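Local coordinates for methyltransferase domain-containing protein (Serratia marcescens, PDB 7CLU) that probably transfers a methyl group from S-adenosylmethionine to a hydroxyl oxygen in the prodigiosin synthetic pathway, working as an O-methyltransferase, at residues 225-229 / 230-234; 197-200 / 201-205; 41-44 / 45-49; 31-35 / 36-40; 288-291 / 292-295. All blocks are in the same frame, centred on the assembly; numbering follows the deposited sequence.

Interaction 1. Residues 225-229 / 230-234; sequences GDVIS and GDLPI
Asp226 N gives its hydrogen to Asp231 O at 2.9 Å, drawing the two ends of the turn 226-231 together. A second, weak bond runs the other way, from Gly230 N to Asp226 O at 2.9 Å, where the hydrogen points well off the line. Inside the turn the carboxylate of Asp226 folds over the backbone. Its OD1 takes two N-H groups: Ile228 N at 2.9 Å on the lone pair turned away from OD2, which makes an Asx turn, and Ser229 N at 3.2 Å from above the carboxylate plane. Asp226 CG stands anti to the backbone N (chi1 -162°), which carries OD1 over these two amides. Gly230, with phi at 86°, completes the reversal, and Ser229 OG lies 3.8 Å from Asp231 CB. Leu232 CD2 rests 3.7 Å from Asp226 O and meets Val227 CG1 at 3.8 Å, the two side chains crossing. Leu232 continues onto Ile261 and Ala264 of helix 251-264, and Asn260 ND2 of that helix binds Val227 O. Asp226 and Val227 bind S-adenosylhomocysteine in this protein, and the loop follows strand 221-224 of the Rossmann-like sheet. With OD1 held by two backbone amides, the rotation of the Asp226 carboxylate is restrained, and these donors would favour its negative charge.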
loop_
_atom_site.group_PDB
_atom_site.type_symbol
_atom_site.label_atom_id
_atom_site.label_comp_id
_atom_site.label_asym_id
_atom_site.label_seq_id
_atom_site.Cartn_x
_atom_site.Cartn_y
_atom_site.Cartn_z
ATOM N N GLY A 225 33.310 15.944 9.096
ATOM C CA GLY A 225 32.720 16.262 10.377
ATOM C C GLY A 225 31.610 15.291 10.707
ATOM O O GLY A 225 31.320 14.354 9.953
ATOM N N ASP A 226 30.965 15.561 11.840
ATOM C CA ASP A 226 29.991 14.648 12.432
ATOM C C ASP A 226 29.018 15.489 13.245
ATOM O O ASP A 226 29.406 16.054 14.273
ATOM C CB ASP A 226 30.695 13.614 13.315
ATOM C CG ASP A 226 29.840 12.383 13.609
ATOM O OD1 ASP A 226 28.635 12.516 13.951
ATOM O OD2 ASP A 226 30.404 11.270 13.515
ATOM N N VAL A 227 27.757 15.553 12.811
ATOM C CA VAL A 227 26.765 16.289 13.589
ATOM C C VAL A 227 26.460 15.604 14.910
ATOM O O VAL A 227 26.023 16.262 15.858
ATOM C CB VAL A 227 25.460 16.492 12.796
ATOM C CG1 VAL A 227 25.607 17.629 11.848
ATOM C CG2 VAL A 227 25.044 15.205 12.100
ATOM N N ILE A 228 26.617 14.280 14.988
ATOM C CA ILE A 228 26.274 13.581 16.228
ATOM C C ILE A 228 27.313 13.865 17.304
ATOM O O ILE A 228 26.990 14.367 18.386
ATOM C CB ILE A 228 26.117 12.071 15.986
ATOM C CG1 ILE A 228 24.930 11.800 15.057
ATOM C CG2 ILE A 228 25.969 11.336 17.318
ATOM C CD1 ILE A 228 23.648 12.500 15.474
ATOM N N SER A 229 28.578 13.551 17.027
ATOM C CA SER A 229 29.605 13.866 18.009
ATOM C C SER A 229 29.830 15.363 18.123
ATOM O O SER A 229 30.425 15.809 19.108
ATOM C CB SER A 229 30.928 13.160 17.677
ATOM O OG SER A 229 31.463 13.587 16.438
ATOM N N GLY A 230 29.377 16.146 17.143
ATOM C CA GLY A 230 29.515 17.586 17.213
ATOM C C GLY A 230 30.828 18.113 16.700
ATOM O O GLY A 230 31.099 19.309 16.841
ATOM N N ASP A 231 31.652 17.258 16.109
ATOM C CA ASP A 231 32.904 17.643 15.480
ATOM C C ASP A 231 32.567 18.296 14.136
ATOM O O ASP A 231 32.459 17.634 13.104
ATOM C CB ASP A 231 33.787 16.414 15.332
ATOM C CG ASP A 231 35.015 16.671 14.507
ATOM O OD1 ASP A 231 35.544 17.803 14.568
ATOM O OD2 ASP A 231 35.449 15.736 13.798
ATOM N N LEU A 232 32.404 19.617 14.153
ATOM C CA LEU A 232 31.872 20.375 13.020
ATOM C C LEU A 232 32.791 21.546 12.710
ATOM O O LEU A 232 32.665 22.618 13.333
ATOM C CB LEU A 232 30.459 20.862 13.315
ATOM C CG LEU A 232 29.439 19.738 13.481
ATOM C CD1 LEU A 232 28.172 20.237 14.153
ATOM C CD2 LEU A 232 29.139 19.092 12.123
ATOM N N PRO A 233 33.718 21.395 11.772
ATOM C CA PRO A 233 34.582 22.528 11.396
ATOM C C PRO A 233 33.836 23.483 10.474
ATOM O O PRO A 233 34.115 23.611 9.283
ATOM C CB PRO A 233 35.753 21.831 10.700
ATOM C CG PRO A 233 35.131 20.668 10.039
ATOM C CD PRO A 233 34.005 20.197 10.965
ATOM N N ILE A 234 32.839 24.153 11.037
ATOM C CA ILE A 234 31.895 24.940 10.260
ATOM C C ILE A 234 31.917 26.411 10.675
ATOM O O ILE A 234 31.015 27.164 10.330
ATOM C CB ILE A 234 30.479 24.342 10.363
ATOM C CG1 ILE A 234 29.885 24.564 11.754
ATOM C CG2 ILE A 234 30.518 22.845 10.068
ATOM C CD1 ILE A 234 28.497 23.941 11.945
#

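Interaction 2. Residues 197-200 / 201-205; sequences ICEL and PQASA
Leu200 O is the polar atom around which the first turn of helix 201-214 gathers. Ala203 N donates to it at 2.9 Å, a weak bond because the angle at the hydrogen is only 122°, and Ser204 N lies 3.2 Å from the same oxygen. Ser204 CB also comes near, 3.7 Å from Leu200 O. Pro201, which follows Leu200, has no amide hydrogen to give; its CD lies 3.8 Å from Leu200 CB. The chain here passes from strand 194-199 into the helix of a beta-alpha-beta unit that returns to the sheet as strand 221-224, within the Rossmann-like methyltransferase domain. The short strand and helix axes approach to 7.5 Å and run at 128° to each other. Glu199, the last residue of the strand, binds S-adenosylhomocysteine in this protein, and its side chain reaches along the start of the helix. Glu199 CB packs against Ser204 CA at 4.0 Å. Beyond it the chain bends at chi2 (-56°), bringing the carboxylate oxygen OE1 to 3.7 Å from Ala203 CB, so that a methyl group lies beside the acid. The side chain of Gln202 also bends at chi2 and brings its OE1 to 4.2 Å from Leu200 CB. Leu200 itself touches Asp226, another S-adenosylhomocysteine-binding residue, while Ser204 touches Val222 and Glu224 of strand 221-224.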
loop_
_atom_site.group_PDB
_atom_site.type_symbol
_atom_site.label_atom_id
_atom_site.label_comp_id
_atom_site.label_asym_id
_atom_site.label_seq_id
_atom_site.Cartn_x
_atom_site.Cartn_y
_atom_site.Cartn_z
ATOM N N ILE A 197 30.392 21.511 1.616
ATOM C CA ILE A 197 29.550 20.467 2.167
ATOM C C ILE A 197 30.327 19.779 3.280
ATOM O O ILE A 197 31.514 19.486 3.116
ATOM C CB ILE A 197 29.132 19.457 1.089
ATOM C CG1 ILE A 197 28.310 20.161 -0.004
ATOM C CG2 ILE A 197 28.369 18.307 1.727
ATOM C CD1 ILE A 197 28.251 19.393 -1.284
ATOM N N CYS A 198 29.662 19.517 4.398
ATOM C CA CYS A 198 30.240 18.743 5.498
ATOM C C CYS A 198 29.729 17.304 5.437
ATOM O O CYS A 198 28.518 17.079 5.504
ATOM C CB CYS A 198 29.892 19.366 6.844
ATOM S SG CYS A 198 30.697 18.508 8.221
ATOM N N GLU A 199 30.649 16.340 5.291
ATOM C CA GLU A 199 30.293 14.926 5.195
ATOM C C GLU A 199 31.039 14.132 6.256
ATOM O O GLU A 199 32.127 14.523 6.682
ATOM C CB GLU A 199 30.634 14.322 3.825
ATOM C CG GLU A 199 29.705 14.739 2.698
ATOM C CD GLU A 199 28.256 14.422 2.992
ATOM O OE1 GLU A 199 27.957 13.246 3.297
ATOM O OE2 GLU A 199 27.423 15.348 2.923
ATOM N N LEU A 200 30.449 13.007 6.657
ATOM C CA LEU A 200 31.160 12.041 7.479
ATOM C C LEU A 200 32.464 11.650 6.791
ATOM O O LEU A 200 32.497 11.532 5.561
ATOM C CB LEU A 200 30.307 10.788 7.710
ATOM C CG LEU A 200 29.117 10.855 8.664
ATOM C CD1 LEU A 200 28.421 9.499 8.700
ATOM C CD2 LEU A 200 29.554 11.279 10.056
ATOM N N PRO A 201 33.547 11.445 7.540
ATOM C CA PRO A 201 34.823 11.061 6.909
ATOM C C PRO A 201 34.725 9.874 5.957
ATOM O O PRO A 201 35.523 9.787 5.017
ATOM C CB PRO A 201 35.729 10.746 8.110
ATOM C CG PRO A 201 34.914 11.068 9.348
ATOM C CD PRO A 201 33.724 11.847 8.943
ATOM N N GLN A 202 33.757 8.976 6.149
ATOM C CA GLN A 202 33.596 7.856 5.221
ATOM C C GLN A 202 32.988 8.302 3.896
ATOM O O GLN A 202 33.419 7.844 2.832
ATOM C CB GLN A 202 32.728 6.762 5.839
ATOM C CG GLN A 202 33.236 6.234 7.144
ATOM C CD GLN A 202 32.836 7.124 8.294
ATOM O OE1 GLN A 202 33.465 8.155 8.542
ATOM N NE2 GLN A 202 31.770 6.745 8.991
ATOM N N ALA A 203 31.979 9.181 3.936
ATOM C CA ALA A 203 31.266 9.596 2.729
ATOM C C ALA A 203 31.975 10.686 1.930
ATOM O O ALA A 203 31.498 11.033 0.838
ATOM C CB ALA A 203 29.862 10.099 3.086
ATOM N N SER A 204 33.089 11.232 2.430
ATOM C CA SER A 204 33.580 12.498 1.890
ATOM C C SER A 204 34.305 12.311 0.558
ATOM O O SER A 204 34.033 13.036 -0.406
ATOM C CB SER A 204 34.471 13.203 2.920
ATOM O OG SER A 204 35.769 12.646 2.973
ATOM N N ALA A 205 35.213 11.332 0.474
ATOM C CA ALA A 205 35.956 11.119 -0.769
ATOM C C ALA A 205 35.023 10.816 -1.941
ATOM O O ALA A 205 35.269 11.265 -3.069
ATOM C CB ALA A 205 36.977 9.994 -0.588
#

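Interaction 3. Residues 41-44 / 45-49; sequences AHIA and ARLDC
A Schellman motif closes helix 40-47 at its C-terminal end, made by two bonds, Cys49 N to Ala44 O and Asp48 N to Ala45 O. Cys49 N reaches Ala44 O at 2.9 Å in an almost straight bond (175° at the hydrogen) that lies in the carbonyl plane. Asp48, whose phi is 65°, turns the chain back for it, and Asp48 N bonds to Ala45 O at 3.1 Å. Before the cap the helix keeps its regular bonds: Ala45 N to Ala41 O, Arg46 N to His42 O, and Leu47 N to Ile43 O at 2.9 Å. Side chains settle over the same carbonyls. Arg46 CG sits 3.2 Å from His42 O and Leu47 CG 3.4 Å from Ile43 O, each set beside its own backbone N by its first torsion. Ile43 and Leu47, one turn apart, lie side by side and point the same way, Ile43 CG2 touching Leu47 CD1 at 4.0 Å. Ala44 CB comes within 3.3 Å of Cys49 O, where the chain turns back past the methyl. Of the polar ends, His42 ND1 is bonded to Asp39 OD1 at the head of the helix, and Arg46 NE makes a weak bond to Gln32 OE1. The helix belongs to the dimerisation domain, a domain of the helix-turn-helix class. Ile43 packs on Thr54 and Leu58 of helix 51-63 and on Leu33 of the preceding loop, Leu47 meets Leu29, and Asp48 and Cys49 rest on Arg115 of the second subunit.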
loop_
_atom_site.group_PDB
_atom_site.type_symbol
_atom_site.label_atom_id
_atom_site.label_comp_id
_atom_site.label_asym_id
_atom_site.label_seq_id
_atom_site.Cartn_x
_atom_site.Cartn_y
_atom_site.Cartn_z
ATOM N N ALA A 41 2.395 -12.838 -24.098
ATOM C CA ALA A 41 3.232 -14.026 -24.231
ATOM C C ALA A 41 4.674 -13.654 -24.548
ATOM O O ALA A 41 5.608 -14.297 -24.055
ATOM C CB ALA A 41 2.659 -14.967 -25.297
ATOM N N HIS A 42 4.876 -12.596 -25.341
ATOM C CA HIS A 42 6.222 -12.177 -25.716
ATOM C C HIS A 42 6.895 -11.349 -24.628
ATOM O O HIS A 42 8.120 -11.433 -24.455
ATOM C CB HIS A 42 6.171 -11.396 -27.030
ATOM C CG HIS A 42 5.838 -12.251 -28.213
ATOM N ND1 HIS A 42 4.544 -12.606 -28.534
ATOM C CD2 HIS A 42 6.633 -12.847 -29.133
ATOM C CE1 HIS A 42 4.554 -13.373 -29.609
ATOM N NE2 HIS A 42 5.810 -13.535 -29.991
ATOM N N ILE A 43 6.128 -10.542 -23.897
ATOM C CA ILE A 43 6.681 -9.925 -22.695
ATOM C C ILE A 43 7.154 -11.003 -21.728
ATOM O O ILE A 43 8.260 -10.926 -21.180
ATOM C CB ILE A 43 5.651 -8.985 -22.040
ATOM C CG1 ILE A 43 5.254 -7.868 -22.991
ATOM C CG2 ILE A 43 6.186 -8.430 -20.705
ATOM C CD1 ILE A 43 4.111 -7.032 -22.484
ATOM N N ALA A 44 6.335 -12.039 -21.522
ATOM C CA ALA A 44 6.726 -13.115 -20.615
ATOM C C ALA A 44 7.962 -13.857 -21.113
ATOM O O ALA A 44 8.778 -14.315 -20.305
ATOM C CB ALA A 44 5.566 -14.089 -20.424
ATOM N N ALA A 45 8.114 -13.994 -22.431
ATOM C CA ALA A 45 9.327 -14.592 -22.975
ATOM C C ALA A 45 10.542 -13.731 -22.662
ATOM O O ALA A 45 11.553 -14.227 -22.154
ATOM C CB ALA A 45 9.178 -14.785 -24.487
ATOM N N ARG A 46 10.448 -12.430 -22.939
ATOM C CA ARG A 46 11.580 -11.543 -22.710
ATOM C C ARG A 46 11.917 -11.431 -21.228
ATOM O O ARG A 46 13.078 -11.196 -20.880
ATOM C CB ARG A 46 11.296 -10.163 -23.299
ATOM C CG ARG A 46 11.073 -10.173 -24.827
ATOM C CD ARG A 46 10.978 -8.768 -25.388
ATOM N NE ARG A 46 12.020 -7.911 -24.824
ATOM C CZ ARG A 46 12.295 -6.674 -25.229
ATOM N NH1 ARG A 46 13.263 -5.990 -24.635
ATOM N NH2 ARG A 46 11.621 -6.122 -26.234
ATOM N N LEU A 47 10.930 -11.603 -20.345
ATOM C CA LEU A 47 11.177 -11.540 -18.908
ATOM C C LEU A 47 11.597 -12.868 -18.306
ATOM O O LEU A 47 11.990 -12.889 -17.135
ATOM C CB LEU A 47 9.939 -11.061 -18.152
ATOM C CG LEU A 47 9.550 -9.599 -18.298
ATOM C CD1 LEU A 47 8.350 -9.335 -17.415
ATOM C CD2 LEU A 47 10.711 -8.663 -17.959
ATOM N N ASP A 48 11.511 -13.967 -19.058
ATOM C CA ASP A 48 11.804 -15.296 -18.522
ATOM C C ASP A 48 10.794 -15.675 -17.440
ATOM O O ASP A 48 11.161 -16.116 -16.351
ATOM C CB ASP A 48 13.240 -15.366 -17.978
ATOM C CG ASP A 48 13.828 -16.764 -18.018
ATOM O OD1 ASP A 48 14.901 -16.977 -17.399
ATOM O OD2 ASP A 48 13.234 -17.648 -18.667
ATOM N N CYS A 49 9.510 -15.479 -17.739
ATOM C CA CYS A 49 8.430 -15.752 -16.800
ATOM C C CYS A 49 7.303 -16.531 -17.465
ATOM O O CYS A 49 7.084 -16.393 -18.673
ATOM C CB CYS A 49 7.860 -14.441 -16.250
ATOM S SG CYS A 49 8.843 -13.687 -14.947
#

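Interaction 4. Residues 31-35 / 36-40; sequences DQLRD and RDADA
The flat Asp37-Ala38 peptide is approached on one face by Leu33, whose CD2 lies above the plane, 3.8 Å from Ala38 N. The same methyl meets the preceding peptide, Arg36-Asp37, through its oxygen, Leu33 CD2 to Arg36 O being 3.7 Å. Two further flat groups flank the turn. The guanidinium of Arg34 pairs with the carboxylate of its neighbour Asp35 in a salt bridge, Arg34 NH2 to Asp35 OD2 at 3.3 Å; the nitrogen comes on the syn side, 15° out of the carboxylate plane, while the oxygen lies 27° out of the guanidinium plane. A water lies 2.7 Å from Leu33 O and 2.8 Å from Asp37 OD1 and bridges the two sides of the turn. Asp37 OD1 has a further partner in His75 ND1, and OD2 pairs with Arg70 NH2. This is the loop between helix 15-26 and helix 40-47 of the dimerisation domain; a short 3-10 turn ends at Leu33, and Asp39 N-caps the next helix. Leu33 CA also makes a CH...O contact with Arg36 O at 3.3 Å. With Leu33 CG anti to the carbonyl carbon (chi1 -60°) and chi2 extended, CD2 reaches Ala38 CB at 4.0 Å. Past this pair the leucine is covered by Leu67, Leu76 and Tyr74, and Ala38 bonds through its backbone to Tyr74, tying the loop to strand 73-75.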
loop_
_atom_site.group_PDB
_atom_site.type_symbol
_atom_site.label_atom_id
_atom_site.label_comp_id
_atom_site.label_asym_id
_atom_site.label_seq_id
_atom_site.Cartn_x
_atom_site.Cartn_y
_atom_site.Cartn_z
ATOM N N ASP A 31 10.688 -2.199 -19.132
ATOM C CA ASP A 31 11.821 -2.161 -20.053
ATOM C C ASP A 31 11.507 -2.879 -21.362
ATOM O O ASP A 31 11.964 -2.452 -22.427
ATOM C CB ASP A 31 13.052 -2.790 -19.398
ATOM C CG ASP A 31 13.691 -1.887 -18.341
ATOM O OD1 ASP A 31 13.352 -0.682 -18.269
ATOM O OD2 ASP A 31 14.548 -2.399 -17.591
ATOM N N GLN A 32 10.727 -3.956 -21.300
ATOM C CA GLN A 32 10.396 -4.765 -22.472
ATOM C C GLN A 32 9.519 -4.037 -23.474
ATOM O O GLN A 32 9.317 -4.552 -24.584
ATOM C CB GLN A 32 9.701 -6.052 -22.038
ATOM C CG GLN A 32 10.386 -6.748 -20.877
ATOM C CD GLN A 32 11.896 -6.811 -21.057
ATOM O OE1 GLN A 32 12.391 -7.277 -22.089
ATOM N NE2 GLN A 32 12.635 -6.326 -20.058
ATOM N N LEU A 33 8.992 -2.868 -23.115
ATOM C CA LEU A 33 8.145 -2.084 -23.999
ATOM C C LEU A 33 8.781 -0.766 -24.411
ATOM O O LEU A 33 8.104 0.072 -25.013
ATOM C CB LEU A 33 6.797 -1.812 -23.337
ATOM C CG LEU A 33 5.954 -3.034 -22.961
ATOM C CD1 LEU A 33 4.738 -2.603 -22.149
ATOM C CD2 LEU A 33 5.535 -3.832 -24.213
ATOM N N ARG A 34 10.051 -0.554 -24.072
ATOM C CA ARG A 34 10.688 0.755 -24.373
ATOM C C ARG A 34 10.837 0.974 -25.882
ATOM O O ARG A 34 10.862 2.141 -26.299
ATOM C CB ARG A 34 12.056 0.850 -23.690
ATOM C CG ARG A 34 13.198 0.270 -24.509
ATOM C CD ARG A 34 14.328 -0.262 -23.651
ATOM N NE ARG A 34 15.390 0.713 -23.467
ATOM C CZ ARG A 34 16.476 0.797 -24.226
ATOM N NH1 ARG A 34 17.387 1.718 -23.971
ATOM N NH2 ARG A 34 16.649 -0.035 -25.235
ATOM N N ASP A 35 10.901 -0.111 -26.656
ATOM C CA ASP A 35 11.143 -0.055 -28.093
ATOM C C ASP A 35 9.899 -0.351 -28.926
ATOM O O ASP A 35 9.631 0.357 -29.903
ATOM C CB ASP A 35 12.264 -1.037 -28.459
ATOM C CG ASP A 35 13.630 -0.567 -27.958
ATOM O OD1 ASP A 35 14.078 0.489 -28.443
ATOM O OD2 ASP A 35 14.243 -1.231 -27.080
ATOM N N ARG A 36 9.119 -1.361 -28.553
ATOM C CA ARG A 36 7.930 -1.740 -29.305
ATOM C C ARG A 36 6.806 -2.069 -28.330
ATOM O O ARG A 36 7.016 -2.170 -27.121
ATOM C CB ARG A 36 8.208 -2.936 -30.231
ATOM C CG ARG A 36 7.251 -3.054 -31.442
ATOM C CD ARG A 36 7.953 -3.647 -32.671
ATOM N NE ARG A 36 9.064 -2.807 -33.126
ATOM C CZ ARG A 36 8.948 -1.819 -34.016
ATOM N NH1 ARG A 36 7.770 -1.538 -34.559
ATOM N NH2 ARG A 36 10.014 -1.102 -34.368
ATOM N N ASP A 37 5.595 -2.165 -28.868
ATOM C CA ASP A 37 4.474 -2.777 -28.174
ATOM C C ASP A 37 4.550 -4.301 -28.305
ATOM O O ASP A 37 5.187 -4.829 -29.220
ATOM C CB ASP A 37 3.160 -2.256 -28.747
ATOM C CG ASP A 37 2.975 -0.781 -28.525
ATOM O OD1 ASP A 37 3.850 -0.163 -27.874
ATOM O OD2 ASP A 37 1.947 -0.233 -29.002
ATOM N N ALA A 38 3.895 -5.010 -27.379
ATOM C CA ALA A 38 3.998 -6.467 -27.364
ATOM C C ALA A 38 2.866 -7.088 -26.556
ATOM O O ALA A 38 2.356 -6.491 -25.607
ATOM C CB ALA A 38 5.343 -6.926 -26.792
ATOM N N ASP A 39 2.499 -8.314 -26.928
ATOM C CA ASP A 39 1.461 -9.032 -26.207
ATOM C C ASP A 39 2.053 -9.741 -24.994
ATOM O O ASP A 39 3.272 -9.807 -24.811
ATOM C CB ASP A 39 0.739 -10.022 -27.122
ATOM C CG ASP A 39 1.628 -11.186 -27.584
ATOM O OD1 ASP A 39 2.740 -11.397 -27.053
ATOM O OD2 ASP A 39 1.194 -11.913 -28.507
ATOM N N ALA A 40 1.165 -10.297 -24.171
ATOM C CA ALA A 40 1.595 -10.860 -22.891
ATOM C C ALA A 40 2.590 -11.999 -23.076
ATOM O O ALA A 40 3.546 -12.127 -22.302
ATOM C CB ALA A 40 0.383 -11.333 -22.097
HETATM O O HOH W 1 5.495 0.291 -25.677
#

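Interaction 5. Residues 288-291 / 292-295; sequences TALL and SLNM
Ser292 N bonds to Thr288 O at 3.0 Å, and Ser292 CB is pressed to 3.3 Å from Ala289 O. The serine hydroxyl, anti to the backbone N (chi1 -158°), bonds to Gln56 NE2 of the second subunit and to Glu304 N. Leu293 comes next: its CB rests 3.4 Å from Leu290 O, and its CD1 meets Leu290 CD2 loosely, while its side chain touches Trp107 and Gln56 of the second subunit. Asn294 N bonds to Leu290 O at 2.9 Å. The amide of Asn294 runs obliquely past Leu291, whose CD1 is 4.2 Å from both Asn294 CB and ND2, so a methyl group lies obliquely beside the amide nitrogen. Asn294 OD1 is taken by Trp107 NE1, which holds the rotation of this buried amide. Met295 N bonds to Leu291 O at 2.9 Å; its first torsion (chi1 -53°) sets Met295 CG 3.1 Å from Leu291 O, and the bend at chi2 keeps Met295 SD 3.7 Å from the same oxygen. Ala289 and Leu290 also touch the second subunit. This is the regular i to i+4 bonding of an alpha helix, here helix 286-298, buried between the subunits of the dimer on one side and, through Leu291, beside His247, the predicted proton acceptor of the active site.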
loop_
_atom_site.group_PDB
_atom_site.type_symbol
_atom_site.label_atom_id
_atom_site.label_comp_id
_atom_site.label_asym_id
_atom_site.label_seq_id
_atom_site.Cartn_x
_atom_site.Cartn_y
_atom_site.Cartn_z
ATOM N N THR A 288 2.885 13.349 5.048
ATOM C CA THR A 288 3.758 13.598 6.199
ATOM C C THR A 288 3.291 12.859 7.441
ATOM O O THR A 288 4.110 12.346 8.214
ATOM C CB THR A 288 3.826 15.097 6.499
ATOM O OG1 THR A 288 4.117 15.802 5.295
ATOM C CG2 THR A 288 4.917 15.385 7.549
ATOM N N ALA A 289 1.977 12.831 7.676
ATOM C CA ALA A 289 1.441 12.048 8.777
ATOM C C ALA A 289 1.834 10.578 8.642
ATOM O O ALA A 289 2.217 9.931 9.628
ATOM C CB ALA A 289 -0.077 12.212 8.831
ATOM N N LEU A 290 1.767 10.037 7.423
ATOM C CA LEU A 290 2.142 8.642 7.220
ATOM C C LEU A 290 3.653 8.469 7.249
ATOM O O LEU A 290 4.155 7.420 7.683
ATOM C CB LEU A 290 1.568 8.129 5.900
ATOM C CG LEU A 290 0.039 8.080 5.908
ATOM C CD1 LEU A 290 -0.516 7.905 4.509
ATOM C CD2 LEU A 290 -0.401 6.938 6.786
ATOM N N LEU A 291 4.389 9.497 6.812
ATOM C CA LEU A 291 5.837 9.443 6.907
ATOM C C LEU A 291 6.277 9.307 8.359
ATOM O O LEU A 291 7.266 8.629 8.654
ATOM C CB LEU A 291 6.464 10.684 6.273
ATOM C CG LEU A 291 7.968 10.486 6.077
ATOM C CD1 LEU A 291 8.193 9.277 5.165
ATOM C CD2 LEU A 291 8.674 11.752 5.553
ATOM N N SER A 292 5.540 9.940 9.279
ATOM C CA SER A 292 5.814 9.789 10.705
ATOM C C SER A 292 5.726 8.329 11.129
ATOM O O SER A 292 6.600 7.825 11.852
ATOM C CB SER A 292 4.836 10.645 11.509
ATOM O OG SER A 292 5.343 10.940 12.793
ATOM N N LEU A 293 4.667 7.632 10.690
ATOM C CA LEU A 293 4.536 6.211 10.992
ATOM C C LEU A 293 5.671 5.406 10.363
ATOM O O LEU A 293 6.142 4.422 10.947
ATOM C CB LEU A 293 3.181 5.701 10.498
ATOM C CG LEU A 293 1.937 6.078 11.307
ATOM C CD1 LEU A 293 0.654 5.477 10.682
ATOM C CD2 LEU A 293 2.091 5.601 12.759
ATOM N N ASN A 294 6.111 5.798 9.159
ATOM C CA ASN A 294 7.261 5.143 8.544
ATOM C C ASN A 294 8.511 5.327 9.400
ATOM O O ASN A 294 9.322 4.405 9.526
ATOM C CB ASN A 294 7.489 5.675 7.128
ATOM C CG ASN A 294 8.538 4.875 6.362
ATOM O OD1 ASN A 294 8.302 3.733 6.002
ATOM N ND2 ASN A 294 9.692 5.486 6.092
ATOM N N MET A 295 8.672 6.500 10.008
ATOM C CA MET A 295 9.798 6.696 10.915
ATOM C C MET A 295 9.667 5.807 12.145
ATOM O O MET A 295 10.669 5.291 12.654
ATOM C CB MET A 295 9.890 8.162 11.331
ATOM C CG MET A 295 9.916 9.123 10.192
ATOM S SD MET A 295 10.919 8.517 8.828
ATOM C CE MET A 295 12.502 8.726 9.545
#

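Overall arrangement
Along the chain the order is interaction 4, 3, 2, 1, 5. Interactions 4 and 3 belong to the dimerisation domain and touch, their centres 10 Å apart. Interaction 2 spans the end of strand 194-199 and the start of helix 201-214, and interaction 1 follows the adjacent parallel strand 221-224 of the methyltransferase sheet; their centres are 11 Å apart, and together they bring together three S-adenosylhomocysteine-binding residues, Glu199, Asp226 and Val227. Interaction 5 stands about 28 Å from interaction 2 and about 38 Å from interaction 3, centre to centre. Like interaction 3 it meets the second subunit, so that dimer contacts reach close to the predicted catalytic histidine.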